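Local coordinates for protein phosphoribosyl-aminoimidazole carboxylase (PDB 3K5I) that probably carboxylates 5-aminoimidazole ribonucleotide at the expense of ATP, as an ATP-grasp N5-carboxyaminoimidazole ribonucleotide synthetase of purine biosynthesis, at residues G33-R45 and I300-L312. Numbering follows the deposited sequence.
Sequences GQLGRMLVESANR and IEGCALSQFDAHL. With AIR (5-aminoimidazole ribonucleotide), chain I.
D309 OD1 accepts a hydrogen bond from S42 OG at 2.8 Å, the hydroxyl arriving from above the carboxylate plane. A water donates to the same oxygen and also to S42 O, so side chain and backbone of S42 are both tied to one carboxylate atom. The other carboxylate oxygen, OD2, takes the backbone N-H of S306 at 2.9 Å, while S306 OG accepts from D309 N at 3.0 Å. These reciprocal bonds form a capping box at the start of helix 307-315; they hold the carboxylate between its own helix end and S42, and probably favour its charged form.

Beside this polar patch, F308 enters helix 34-46 as a knob among L35, M38, L39 and S42. Its ring is clamped: M38 CB lies over one face, 3.4 Å from the ring centroid and 12° off the normal, a CH-pi contact, and Q307 CG covers the opposite face. With chi3 at -69°, the M38 chain turns back at its end and brings CE to 3.7 Å from F308 CZ. M38 SD makes an oblique Met-aromatic contact with the same ring and meets I300 CD1, the two side chains crossing at about a right angle.

Farther along, L39 CD1 fits between F308 O, H311 and L312 CG, and L312 CD1 rests 3.7 Å from A43 CA. H311 ND1 is bonded to V270 N outside the contact.

The axes of segments 34-45 and 307-312 approach to 8.3 Å and cross at -72°. At the start of the first helix, L35 N donates to AIR O2' at 2.8 Å. The arrangement joins the ATP-grasp region to the glycine-rich strand-turn-helix of the preATP-grasp domain, whose helix start forms part of the AIR site with E93, Y172, R175, K365 and R372.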
ATOM      1  N   GLY A  33     -13.320  -3.261  10.004  1.00  9.22           N
ATOM      2  CA  GLY A  33     -12.219  -3.824  10.716  1.00  1.18           C
ATOM      3  C   GLY A  33     -11.087  -3.885   9.733  1.00  6.59           C
ATOM      4  O   GLY A  33     -11.067  -3.122   8.783  1.00 14.86           O
ATOM      5  N   GLN A  34     -10.101  -4.713  10.032  1.00  6.13           N
ATOM      6  CA  GLN A  34      -8.906  -4.665   9.214  1.00  9.88           C
ATOM      7  C   GLN A  34      -9.117  -4.968   7.787  1.00  7.91           C
ATOM      8  O   GLN A  34      -8.403  -4.490   6.894  1.00  6.75           O
ATOM      9  CB  GLN A  34      -7.843  -5.608   9.774  1.00 20.16           C
ATOM     10  CG  GLN A  34      -8.241  -7.071   9.713  1.00  4.92           C
ATOM     11  CD  GLN A  34      -8.823  -7.570  11.030  1.00  6.94           C
ATOM     12  OE1 GLN A  34      -9.430  -6.768  11.833  1.00 16.22           O
ATOM     13  NE2 GLN A  34      -8.609  -8.869  11.319  1.00 17.64           N
ATOM     14  N   LEU A  35     -10.141  -5.783   7.566  1.00 16.10           N
ATOM     15  CA  LEU A  35     -10.405  -6.223   6.200  1.00 19.20           C
ATOM     16  C   LEU A  35     -10.948  -5.040   5.441  1.00  4.61           C
ATOM     17  O   LEU A  35     -10.526  -4.744   4.340  1.00 12.06           O
ATOM     18  CB  LEU A  35     -11.378  -7.423   6.180  1.00 21.55           C
ATOM     19  CG  LEU A  35     -10.828  -8.770   6.657  1.00 16.30           C
ATOM     20  CD1 LEU A  35     -11.868  -9.878   6.420  1.00 17.42           C
ATOM     21  CD2 LEU A  35      -9.437  -9.181   6.049  1.00  9.32           C
ATOM     22  N   GLY A  36     -11.942  -4.410   6.056  1.00  5.77           N
ATOM     23  CA  GLY A  36     -12.627  -3.288   5.495  1.00  1.00           C
ATOM     24  C   GLY A  36     -11.538  -2.333   5.329  1.00 17.43           C
ATOM     25  O   GLY A  36     -11.559  -1.663   4.307  1.00 10.36           O
ATOM     26  N   ARG A  37     -10.588  -2.280   6.251  1.00  2.52           N
ATOM     27  CA  ARG A  37      -9.538  -1.259   5.975  1.00  4.97           C
ATOM     28  C   ARG A  37      -8.615  -1.492   4.766  1.00  9.79           C
ATOM     29  O   ARG A  37      -8.119  -0.579   4.086  1.00 14.72           O
ATOM     30  CB  ARG A  37      -8.719  -1.063   7.252  1.00 14.05           C
ATOM     31  CG  ARG A  37      -7.723   0.087   7.249  1.00  8.67           C
ATOM     32  CD  ARG A  37      -6.783  -0.060   8.458  1.00 14.28           C
ATOM     33  NE  ARG A  37      -5.643   0.878   8.559  1.00 10.24           N
ATOM     34  CZ  ARG A  37      -5.610   1.882   9.431  1.00 21.83           C
ATOM     35  NH1 ARG A  37      -6.666   2.120  10.206  1.00 18.92           N
ATOM     36  NH2 ARG A  37      -4.529   2.638   9.513  1.00  9.84           N
ATOM     37  N   MET A  38      -8.275  -2.745   4.529  1.00  7.01           N
ATOM     38  CA  MET A  38      -7.413  -3.035   3.407  1.00  1.00           C
ATOM     39  C   MET A  38      -8.239  -2.749   2.174  1.00  8.28           C
ATOM     40  O   MET A  38      -7.749  -2.241   1.152  1.00  9.68           O
ATOM     41  CB  MET A  38      -6.866  -4.471   3.464  1.00  1.00           C
ATOM     42  CG  MET A  38      -5.702  -4.342   4.413  1.00 12.03           C
ATOM     43  SD  MET A  38      -4.780  -5.823   4.802  1.00 11.72           S
ATOM     44  CE  MET A  38      -5.900  -6.639   5.687  1.00  4.87           C
ATOM     45  N   LEU A  39      -9.528  -3.028   2.276  1.00  4.73           N
ATOM     46  CA  LEU A  39     -10.350  -2.708   1.110  1.00 13.20           C
ATOM     47  C   LEU A  39     -10.283  -1.201   0.792  1.00 30.91           C
ATOM     48  O   LEU A  39     -10.121  -0.850  -0.370  1.00  9.13           O
ATOM     49  CB  LEU A  39     -11.782  -3.251   1.235  1.00 39.27           C
ATOM     50  CG  LEU A  39     -12.514  -3.289  -0.119  1.00 39.61           C
ATOM     51  CD1 LEU A  39     -12.168  -4.396  -1.139  1.00  6.10           C
ATOM     52  CD2 LEU A  39     -14.020  -3.215   0.059  1.00  5.28           C
ATOM     53  N   VAL A  40     -10.404  -0.328   1.798  1.00 33.91           N
ATOM     54  CA  VAL A  40     -10.336   1.135   1.638  1.00 24.26           C
ATOM     55  C   VAL A  40      -8.955   1.503   1.139  1.00  7.55           C
ATOM     56  O   VAL A  40      -8.827   2.300   0.216  1.00 23.11           O
ATOM     57  CB  VAL A  40     -10.698   1.930   2.934  1.00 20.88           C
ATOM     58  CG1 VAL A  40     -10.952   3.480   2.685  1.00 10.30           C
ATOM     59  CG2 VAL A  40     -11.987   1.355   3.473  1.00 19.29           C
ATOM     60  N   GLU A  41      -7.883   0.930   1.653  1.00  5.00           N
ATOM     61  CA  GLU A  41      -6.691   1.377   0.959  1.00  1.57           C
ATOM     62  C   GLU A  41      -6.873   1.189  -0.544  1.00 10.51           C
ATOM     63  O   GLU A  41      -6.568   2.069  -1.379  1.00 13.26           O
ATOM     64  CB  GLU A  41      -5.526   0.523   1.367  1.00  3.83           C
ATOM     65  CG  GLU A  41      -5.615   0.309   2.868  1.00 17.54           C
ATOM     66  CD  GLU A  41      -4.433  -0.517   3.342  1.00 17.37           C
ATOM     67  OE1 GLU A  41      -4.033  -1.425   2.599  1.00 25.96           O
ATOM     68  OE2 GLU A  41      -3.794  -0.282   4.381  1.00 22.81           O
ATOM     69  N   SER A  42      -7.361   0.022  -0.928  1.00 21.63           N
ATOM     70  CA  SER A  42      -7.503  -0.209  -2.385  1.00  7.50           C
ATOM     71  C   SER A  42      -8.488   0.766  -2.998  1.00 22.54           C
ATOM     72  O   SER A  42      -8.311   1.131  -4.138  1.00 14.93           O
ATOM     73  CB  SER A  42      -8.057  -1.616  -2.627  1.00 22.57           C
ATOM     74  OG  SER A  42      -7.023  -2.562  -2.432  1.00 28.96           O
ATOM     75  N   ALA A  43      -9.518   1.182  -2.263  1.00 18.75           N
ATOM     76  CA  ALA A  43     -10.526   2.072  -2.816  1.00 13.78           C
ATOM     77  C   ALA A  43      -9.989   3.457  -3.124  1.00 31.50           C
ATOM     78  O   ALA A  43     -10.271   4.095  -4.170  1.00  8.95           O
ATOM     79  CB  ALA A  43     -11.902   2.024  -1.895  1.00  7.78           C
ATOM     80  N   ASN A  44      -9.131   3.849  -2.206  1.00 17.29           N
ATOM     81  CA  ASN A  44      -8.464   5.147  -2.135  1.00 31.40           C
ATOM     82  C   ASN A  44      -7.513   5.341  -3.292  1.00 22.77           C
ATOM     83  O   ASN A  44      -7.352   6.466  -3.821  1.00 13.04           O
ATOM     84  CB  ASN A  44      -7.664   5.217  -0.823  1.00 20.98           C
ATOM     85  CG  ASN A  44      -8.544   5.472   0.407  1.00 24.96           C
ATOM     86  OD1 ASN A  44      -9.742   5.799   0.299  1.00 34.33           O
ATOM     87  ND2 ASN A  44      -7.913   5.411   1.594  1.00  6.29           N
ATOM     88  N   ARG A  45      -6.871   4.231  -3.653  1.00  6.58           N
ATOM     89  CA  ARG A  45      -5.944   4.337  -4.785  1.00  7.97           C
ATOM     90  C   ARG A  45      -6.724   4.583  -6.094  1.00 10.76           C
ATOM     91  O   ARG A  45      -6.234   5.137  -7.063  1.00  9.86           O
ATOM     92  CB  ARG A  45      -5.165   3.043  -4.869  1.00  6.50           C
ATOM     93  CG  ARG A  45      -4.243   2.815  -3.651  1.00  1.00           C
ATOM     94  CD  ARG A  45      -2.892   3.064  -4.253  1.00 32.59           C
ATOM     95  NE  ARG A  45      -1.858   3.267  -3.245  1.00 11.68           N
ATOM     96  CZ  ARG A  45      -0.909   2.348  -3.074  1.00 32.57           C
ATOM     97  NH1 ARG A  45      -0.889   1.242  -3.800  1.00 23.01           N
ATOM     98  NH2 ARG A  45       0.030   2.519  -2.174  1.00 16.71           N
ATOM     99  N   ILE A 300      -1.022  -8.387  -1.333  1.00 14.28           N
ATOM    100  CA  ILE A 300      -0.633  -6.980  -1.386  1.00  1.00           C
ATOM    101  C   ILE A 300       0.758  -6.789  -1.877  1.00 16.34           C
ATOM    102  O   ILE A 300       1.013  -6.089  -2.836  1.00  9.71           O
ATOM    103  CB  ILE A 300      -0.681  -6.339  -0.012  1.00 27.57           C
ATOM    104  CG1 ILE A 300      -2.158  -6.214   0.379  1.00 19.65           C
ATOM    105  CG2 ILE A 300      -0.223  -4.907  -0.193  1.00  2.28           C
ATOM    106  CD1 ILE A 300      -2.517  -5.533   1.762  1.00 16.01           C
ATOM    107  N   GLU A 301       1.705  -7.460  -1.254  1.00 16.84           N
ATOM    108  CA  GLU A 301       3.048  -7.262  -1.784  1.00  8.94           C
ATOM    109  C   GLU A 301       3.376  -8.391  -2.741  1.00 10.70           C
ATOM    110  O   GLU A 301       4.358  -8.321  -3.516  1.00 14.01           O
ATOM    111  CB  GLU A 301       4.051  -7.376  -0.649  1.00  9.31           C
ATOM    112  CG  GLU A 301       3.888  -6.254   0.385  1.00  8.35           C
ATOM    113  CD  GLU A 301       2.781  -6.522   1.406  1.00  3.84           C
ATOM    114  OE1 GLU A 301       2.200  -7.627   1.430  1.00 12.34           O
ATOM    115  OE2 GLU A 301       2.505  -5.556   2.171  1.00 22.76           O
ATOM    116  N   GLY A 302       2.552  -9.425  -2.672  1.00 12.63           N
ATOM    117  CA  GLY A 302       2.820 -10.588  -3.491  1.00  9.32           C
ATOM    118  C   GLY A 302       2.418 -10.657  -4.934  1.00 23.09           C
ATOM    119  O   GLY A 302       2.941 -11.514  -5.650  1.00 15.22           O
ATOM    120  N   CYS A 303       1.469  -9.815  -5.329  1.00 22.69           N
ATOM    121  CA  CYS A 303       0.970  -9.808  -6.695  1.00 17.11           C
ATOM    122  C   CYS A 303       0.655  -8.397  -7.138  1.00 22.56           C
ATOM    123  O   CYS A 303       0.545  -7.539  -6.273  1.00 16.62           O
ATOM    124  CB  CYS A 303      -0.379 -10.499  -6.763  1.00 11.97           C
ATOM    125  SG  CYS A 303      -0.639 -12.058  -5.858  1.00 13.90           S
ATOM    126  N   ALA A 304       0.459  -8.169  -8.445  1.00 13.95           N
ATOM    127  CA  ALA A 304       0.121  -6.838  -8.955  1.00 24.08           C
ATOM    128  C   ALA A 304      -1.225  -6.375  -8.487  1.00 37.10           C
ATOM    129  O   ALA A 304      -1.257  -5.169  -8.271  1.00 26.57           O
ATOM    130  CB  ALA A 304       0.201  -6.651 -10.500  1.00 17.78           C
ATOM    131  N   LEU A 305      -2.246  -7.254  -8.371  1.00 15.38           N
ATOM    132  CA  LEU A 305      -3.605  -6.870  -7.945  1.00 20.89           C
ATOM    133  C   LEU A 305      -3.815  -7.644  -6.690  1.00 29.76           C
ATOM    134  O   LEU A 305      -3.806  -8.861  -6.734  1.00 14.15           O
ATOM    135  CB  LEU A 305      -4.741  -7.215  -8.935  1.00  6.49           C
ATOM    136  CG  LEU A 305      -4.688  -6.303 -10.145  1.00 37.58           C
ATOM    137  CD1 LEU A 305      -5.736  -6.885 -11.070  1.00 13.71           C
ATOM    138  CD2 LEU A 305      -4.893  -4.809  -9.770  1.00 21.47           C
ATOM    139  N   SER A 306      -4.002  -6.950  -5.581  1.00 12.66           N
ATOM    140  CA  SER A 306      -4.202  -7.691  -4.349  1.00  8.65           C
ATOM    141  C   SER A 306      -5.644  -8.123  -4.317  1.00 16.11           C
ATOM    142  O   SER A 306      -6.462  -7.679  -5.130  1.00 17.47           O
ATOM    143  CB  SER A 306      -4.002  -6.706  -3.179  1.00 10.77           C
ATOM    144  OG  SER A 306      -5.225  -6.083  -3.050  1.00 13.03           O
ATOM    145  N   GLN A 307      -5.940  -8.980  -3.349  1.00  6.71           N
ATOM    146  CA  GLN A 307      -7.296  -9.492  -3.213  1.00  7.00           C
ATOM    147  C   GLN A 307      -8.313  -8.382  -3.045  1.00 16.87           C
ATOM    148  O   GLN A 307      -9.519  -8.518  -3.326  1.00 14.10           O
ATOM    149  CB  GLN A 307      -7.390 -10.434  -1.983  1.00 15.51           C
ATOM    150  CG  GLN A 307      -7.386  -9.846  -0.532  1.00  6.56           C
ATOM    151  CD  GLN A 307      -7.588 -10.975   0.475  1.00 22.80           C
ATOM    152  OE1 GLN A 307      -8.445 -11.837   0.251  1.00 17.76           O
ATOM    153  NE2 GLN A 307      -6.790 -11.012   1.562  1.00 11.55           N
ATOM    154  N   PHE A 308      -7.780  -7.340  -2.422  1.00 12.54           N
ATOM    155  CA  PHE A 308      -8.559  -6.167  -2.052  1.00 28.74           C
ATOM    156  C   PHE A 308      -8.832  -5.447  -3.320  1.00 39.03           C
ATOM    157  O   PHE A 308     -10.007  -5.206  -3.467  1.00 12.07           O
ATOM    158  CB  PHE A 308      -8.026  -5.351  -0.843  1.00  4.92           C
ATOM    159  CG  PHE A 308      -7.617  -6.250   0.318  1.00 15.24           C
ATOM    160  CD1 PHE A 308      -6.332  -6.756   0.390  1.00  9.09           C
ATOM    161  CD2 PHE A 308      -8.503  -6.585   1.341  1.00  3.93           C
ATOM    162  CE1 PHE A 308      -5.931  -7.616   1.423  1.00 14.10           C
ATOM    163  CE2 PHE A 308      -8.130  -7.435   2.361  1.00 14.67           C
ATOM    164  CZ  PHE A 308      -6.854  -7.979   2.384  1.00  5.67           C
ATOM    165  N   ASP A 309      -7.835  -5.192  -4.189  1.00 11.30           N
ATOM    166  CA  ASP A 309      -8.081  -4.530  -5.467  1.00  7.40           C
ATOM    167  C   ASP A 309      -9.039  -5.446  -6.239  1.00 23.12           C
ATOM    168  O   ASP A 309     -10.016  -5.035  -6.860  1.00 17.16           O
ATOM    169  CB  ASP A 309      -6.749  -4.627  -6.214  1.00 14.09           C
ATOM    170  CG  ASP A 309      -5.642  -3.754  -5.597  1.00  8.58           C
ATOM    171  OD1 ASP A 309      -6.022  -2.664  -5.067  1.00  8.65           O
ATOM    172  OD2 ASP A 309      -4.448  -4.101  -5.829  1.00 18.90           O
ATOM    173  N   ALA A 310      -8.724  -6.732  -6.228  1.00 27.27           N
ATOM    174  CA  ALA A 310      -9.551  -7.656  -6.976  1.00  9.13           C
ATOM    175  C   ALA A 310     -11.038  -7.614  -6.630  1.00 19.35           C
ATOM    176  O   ALA A 310     -11.918  -7.513  -7.513  1.00 12.13           O
ATOM    177  CB  ALA A 310      -8.958  -9.047  -6.885  1.00 22.19           C
ATOM    178  N   HIS A 311     -11.302  -7.669  -5.331  1.00 13.10           N
ATOM    179  CA  HIS A 311     -12.686  -7.640  -4.863  1.00 15.26           C
ATOM    180  C   HIS A 311     -13.469  -6.394  -5.310  1.00 23.78           C
ATOM    181  O   HIS A 311     -14.602  -6.485  -5.739  1.00 10.66           O
ATOM    182  CB  HIS A 311     -12.719  -7.714  -3.371  1.00 17.52           C
ATOM    183  CG  HIS A 311     -14.104  -7.847  -2.859  1.00 18.81           C
ATOM    184  ND1 HIS A 311     -14.745  -9.068  -2.816  1.00 23.42           N
ATOM    185  CD2 HIS A 311     -15.002  -6.918  -2.441  1.00 22.29           C
ATOM    186  CE1 HIS A 311     -15.983  -8.885  -2.383  1.00 17.98           C
ATOM    187  NE2 HIS A 311     -16.160  -7.597  -2.126  1.00 15.14           N
ATOM    188  N   LEU A 312     -12.866  -5.218  -5.257  1.00 19.27           N
ATOM    189  CA  LEU A 312     -13.579  -4.028  -5.691  1.00 17.43           C
ATOM    190  C   LEU A 312     -13.898  -4.148  -7.148  1.00 15.10           C
ATOM    191  O   LEU A 312     -15.007  -3.893  -7.562  1.00 19.08           O
ATOM    192  CB  LEU A 312     -12.628  -2.847  -5.578  1.00  8.93           C
ATOM    193  CG  LEU A 312     -12.620  -2.064  -4.280  1.00 44.95           C
ATOM    194  CD1 LEU A 312     -11.594  -0.980  -4.559  1.00 20.63           C
ATOM    195  CD2 LEU A 312     -14.064  -1.500  -3.982  1.00 21.65           C
TER
HETATM  196  N1  AIR I 402     -12.901 -10.451   9.920  1.00 15.09           N
HETATM  197  C2  AIR I 402     -14.128 -10.729   9.390  1.00 12.43           C
HETATM  198  N3  AIR I 402     -14.499 -12.006   9.454  1.00 21.38           N
HETATM  199  C4  AIR I 402     -13.397 -12.607  10.035  1.00 23.18           C
HETATM  200  C5  AIR I 402     -12.407 -11.676  10.339  1.00 16.33           C
HETATM  201  N6  AIR I 402     -11.180 -11.824  10.932  1.00 12.66           N
HETATM  202  C1' AIR I 402     -12.151  -9.194  10.141  1.00 12.58           C
HETATM  203  C2' AIR I 402     -12.878  -7.935   9.616  1.00  1.38           C
HETATM  204  C3' AIR I 402     -13.857  -7.846  10.799  1.00 12.79           C
HETATM  205  C4' AIR I 402     -12.848  -7.937  11.946  1.00 18.73           C
HETATM  206  O4' AIR I 402     -12.093  -9.099  11.553  1.00 18.21           O
HETATM  207  O2' AIR I 402     -12.121  -6.744   9.313  1.00 18.93           O
HETATM  208  O3' AIR I 402     -14.640  -6.678  10.675  1.00 14.06           O
HETATM  209  C5' AIR I 402     -12.692  -7.382  13.349  1.00 23.84           C
HETATM  210  O5' AIR I 402     -12.337  -8.392  14.337  1.00 15.36           O
HETATM  211  P   AIR I 402     -12.228  -7.940  15.884  1.00 21.95           P
HETATM  212  O6  AIR I 402     -10.732  -8.213  16.454  1.00 13.46           O
HETATM  213  O7  AIR I 402     -13.278  -8.769  16.538  1.00 16.33           O
HETATM  214  O8  AIR I 402     -12.516  -6.456  15.933  1.00 12.65           O
HETATM  215  O   HOH W   1      -3.904  -4.015  -1.804  1.00 10.48           O
HETATM  216  O   HOH W   2      -7.242  -0.458  -5.864  1.00 13.16           O